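Local coordinates for protein putative aspartate aminotransferase (Thermus thermophilus, PDB 1IUG) that probably transfers amino groups between amino acids such as aspartate and 2-oxo acids, using a pyridoxal 5'-phosphate cofactor, at residues S130-D139 / V276-A286. Sequence-based numbering, arbitrary orientation.
Sequences SETSTGALAD and VPKRFSPAVAA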
loop_
_atom_site.group_PDB
_atom_site.type_symbol
_atom_site.label_atom_id
_atom_site.label_comp_id
_atom_site.label_asym_id
_atom_site.label_seq_id
_atom_site.Cartn_x
_atom_site.Cartn_y
_atom_site.Cartn_z
ATOM N N SER A 130 1.207 1.184 -22.219
ATOM C CA SER A 130 -0.118 1.708 -22.505
ATOM C C SER A 130 -0.276 3.030 -21.752
ATOM O O SER A 130 -0.370 3.048 -20.522
ATOM C CB SER A 130 -1.183 0.699 -22.075
ATOM O OG SER A 130 -2.482 1.248 -22.190
ATOM N N GLU A 131 -0.213 4.136 -22.492
ATOM C CA GLU A 131 -0.347 5.471 -21.914
ATOM C C GLU A 131 -1.838 5.736 -21.737
ATOM O O GLU A 131 -2.511 6.269 -22.625
ATOM C CB GLU A 131 0.313 6.515 -22.832
ATOM C CG GLU A 131 0.239 7.960 -22.334
ATOM C CD GLU A 131 0.750 8.137 -20.908
ATOM O OE1 GLU A 131 1.983 8.207 -20.710
ATOM O OE2 GLU A 131 -0.085 8.218 -19.983
ATOM N N THR A 132 -2.346 5.342 -20.574
ATOM C CA THR A 132 -3.761 5.468 -20.240
ATOM C C THR A 132 -4.379 6.857 -20.416
ATOM O O THR A 132 -5.561 6.976 -20.767
ATOM C CB THR A 132 -4.020 4.979 -18.807
ATOM O OG1 THR A 132 -3.209 3.824 -18.554
ATOM C CG2 THR A 132 -5.482 4.597 -18.641
ATOM N N SER A 133 -3.579 7.896 -20.190
ATOM C CA SER A 133 -4.051 9.272 -20.316
ATOM C C SER A 133 -4.421 9.647 -21.748
ATOM O O SER A 133 -5.293 10.489 -21.968
ATOM C CB SER A 133 -2.999 10.247 -19.784
ATOM O OG SER A 133 -1.835 10.250 -20.592
ATOM N N THR A 134 -3.787 9.002 -22.722
ATOM C CA THR A 134 -4.068 9.310 -24.121
ATOM C C THR A 134 -4.700 8.154 -24.893
ATOM O O THR A 134 -5.339 8.368 -25.928
ATOM C CB THR A 134 -2.791 9.749 -24.856
ATOM O OG1 THR A 134 -1.902 8.632 -24.972
ATOM C CG2 THR A 134 -2.091 10.868 -24.087
ATOM N N GLY A 135 -4.536 6.940 -24.374
ATOM C CA GLY A 135 -5.070 5.758 -25.032
ATOM C C GLY A 135 -4.081 5.216 -26.047
ATOM O O GLY A 135 -4.421 4.364 -26.871
ATOM N N ALA A 136 -2.842 5.698 -25.967
ATOM C CA ALA A 136 -1.786 5.289 -26.884
ATOM C C ALA A 136 -1.045 4.025 -26.460
ATOM O O ALA A 136 -0.792 3.802 -25.275
ATOM C CB ALA A 136 -0.796 6.433 -27.084
ATOM N N LEU A 137 -0.684 3.216 -27.451
ATOM C CA LEU A 137 0.047 1.978 -27.223
ATOM C C LEU A 137 1.405 2.080 -27.905
ATOM O O LEU A 137 1.484 2.207 -29.127
ATOM C CB LEU A 137 -0.727 0.796 -27.811
ATOM C CG LEU A 137 -0.157 -0.598 -27.544
ATOM C CD1 LEU A 137 -0.237 -0.897 -26.054
ATOM C CD2 LEU A 137 -0.932 -1.638 -28.339
ATOM N N ALA A 138 2.475 2.035 -27.120
ATOM C CA ALA A 138 3.822 2.114 -27.670
ATOM C C ALA A 138 4.264 0.757 -28.213
ATOM O O ALA A 138 3.835 -0.287 -27.715
ATOM C CB ALA A 138 4.799 2.595 -26.604
ATOM N N ASP A 139 5.108 0.780 -29.242
ATOM C CA ASP A 139 5.635 -0.441 -29.853
ATOM C C ASP A 139 6.844 -0.873 -29.032
ATOM O O ASP A 139 7.991 -0.679 -29.433
ATOM C CB ASP A 139 6.047 -0.175 -31.304
ATOM C CG ASP A 139 6.224 -1.455 -32.116
ATOM O OD1 ASP A 139 6.384 -2.547 -31.524
ATOM O OD2 ASP A 139 6.202 -1.362 -33.360
ATOM N N VAL A 276 -8.005 10.203 -30.123
ATOM C CA VAL A 276 -6.806 10.911 -29.687
ATOM C C VAL A 276 -5.492 10.257 -30.133
ATOM O O VAL A 276 -4.623 10.933 -30.681
ATOM C CB VAL A 276 -6.799 11.112 -28.150
ATOM C CG1 VAL A 276 -5.521 11.801 -27.703
ATOM C CG2 VAL A 276 -8.004 11.925 -27.731
ATOM N N PRO A 277 -5.335 8.936 -29.922
ATOM C CA PRO A 277 -4.097 8.255 -30.322
ATOM C C PRO A 277 -4.049 7.739 -31.765
ATOM O O PRO A 277 -5.072 7.662 -32.444
ATOM C CB PRO A 277 -4.036 7.099 -29.335
ATOM C CG PRO A 277 -5.479 6.693 -29.254
ATOM C CD PRO A 277 -6.211 8.019 -29.159
ATOM N N LYS A 278 -2.841 7.405 -32.219
ATOM C CA LYS A 278 -2.609 6.854 -33.558
ATOM C C LYS A 278 -2.577 5.336 -33.387
ATOM O O LYS A 278 -3.086 4.589 -34.218
ATOM C CB LYS A 278 -1.254 7.312 -34.118
ATOM C CG LYS A 278 -1.027 8.817 -34.159
ATOM C CD LYS A 278 -2.065 9.529 -35.027
ATOM C CE LYS A 278 -1.837 11.044 -35.079
ATOM N NZ LYS A 278 -0.658 11.507 -34.284
ATOM N N ARG A 279 -1.917 4.906 -32.314
ATOM C CA ARG A 279 -1.786 3.502 -31.943
ATOM C C ARG A 279 -2.783 3.285 -30.816
ATOM O O ARG A 279 -2.722 3.957 -29.785
ATOM C CB ARG A 279 -0.372 3.233 -31.436
ATOM C CG ARG A 279 0.635 2.834 -32.498
ATOM C CD ARG A 279 0.230 1.553 -33.198
ATOM N NE ARG A 279 1.390 0.705 -33.475
ATOM C CZ ARG A 279 2.028 -0.022 -32.560
ATOM N NH1 ARG A 279 1.633 -0.014 -31.291
ATOM N NH2 ARG A 279 3.054 -0.782 -32.921
ATOM N N PHE A 280 -3.677 2.324 -30.997
ATOM C CA PHE A 280 -4.711 2.074 -30.008
ATOM C C PHE A 280 -4.446 0.999 -28.966
ATOM O O PHE A 280 -4.121 -0.142 -29.293
ATOM C CB PHE A 280 -6.042 1.798 -30.715
ATOM C CG PHE A 280 -6.433 2.867 -31.692
ATOM C CD1 PHE A 280 -5.891 2.885 -32.977
ATOM C CD2 PHE A 280 -7.316 3.874 -31.324
ATOM C CE1 PHE A 280 -6.221 3.896 -33.878
ATOM C CE2 PHE A 280 -7.655 4.888 -32.214
ATOM C CZ PHE A 280 -7.106 4.901 -33.494
ATOM N N SER A 281 -4.569 1.397 -27.704
ATOM C CA SER A 281 -4.413 0.492 -26.575
ATOM C C SER A 281 -5.816 -0.021 -26.263
ATOM O O SER A 281 -6.781 0.742 -26.301
ATOM C CB SER A 281 -3.872 1.243 -25.360
ATOM O OG SER A 281 -3.933 0.430 -24.203
ATOM N N PRO A 282 -5.949 -1.322 -25.960
ATOM C CA PRO A 282 -7.257 -1.905 -25.646
ATOM C C PRO A 282 -7.775 -1.508 -24.255
ATOM O O PRO A 282 -8.888 -1.865 -23.882
ATOM C CB PRO A 282 -6.986 -3.415 -25.698
ATOM C CG PRO A 282 -5.662 -3.546 -26.434
ATOM C CD PRO A 282 -4.901 -2.356 -25.964
ATOM N N ALA A 283 -6.966 -0.770 -23.498
ATOM C CA ALA A 283 -7.325 -0.365 -22.138
ATOM C C ALA A 283 -8.322 0.778 -22.004
ATOM O O ALA A 283 -9.019 0.875 -20.992
ATOM C CB ALA A 283 -6.063 -0.029 -21.350
ATOM N N VAL A 284 -8.395 1.642 -23.009
ATOM C CA VAL A 284 -9.290 2.792 -22.937
ATOM C C VAL A 284 -9.539 3.401 -24.313
ATOM O O VAL A 284 -8.741 3.215 -25.234
ATOM C CB VAL A 284 -8.673 3.873 -21.986
ATOM C CG1 VAL A 284 -7.299 4.291 -22.483
ATOM C CG2 VAL A 284 -9.588 5.084 -21.842
ATOM N N ALA A 285 -10.687 4.058 -24.464
ATOM C CA ALA A 285 -11.053 4.736 -25.707
ATOM C C ALA A 285 -11.076 6.235 -25.408
ATOM O O ALA A 285 -11.879 6.706 -24.594
ATOM C CB ALA A 285 -12.421 4.267 -26.197
ATOM N N ALA A 286 -10.160 6.973 -26.031
ATOM C CA ALA A 286 -10.062 8.414 -25.820
ATOM C C ALA A 286 -10.592 9.197 -27.016
ATOM O O ALA A 286 -10.245 8.906 -28.161
ATOM C CB ALA A 286 -8.619 8.801 -25.524
HETATM O O HOH W 1 -7.038 3.705 -27.309
#
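Backbone bonds from Ser281 N to Gly135 O (3.1 Å) and from Leu137 N to Arg279 O (3.2 Å) flank a single antiparallel bridge, in which Ala136 and Phe280 are a non-hydrogen-bonded pair. Ala136 CA also offers a C-H to Arg279 O, at 3.3 Å. Gly135, at positive phi, completes a G1 bulge opposite Glu131; a CB here would be jammed against the carbonyl O of Thr134 and would crowd Ala286, whereas the bare CA packs 3.7 Å from Val284 CG1. The rigid ring of Pro277 meets Ala136 CB in an apolar contact. In this class-V aminotransferase, the contact joins the hairpin 130-137 to the loop entering strand 285-288, whose Ala286 neighbours Arg322, a predicted substrate-binding residue; Thr132 OG1 bonds to Thr162 and to O3 of the cofactor-bearing modified residue at position 185. With chi1 at 170°, Ser281 swings its OG to Ser130 OG for a 2.6 Å hydrogen bond in which either hydroxyl could donate; Ser130 OG also bonds to Thr162 OG1, which suits a small polar residue to this buried place. Arg279 bends at chi2 and chi3 across Leu137, bringing NH2 to 3.2 Å from OD2 of Asp139, the N-cap residue of helix 140-150, with guanidinium and carboxylate planes 44° apart. With a leucine in place of Arg279, the Asp139 carboxylate would probably lose its salt-bridge mate and be freer to turn.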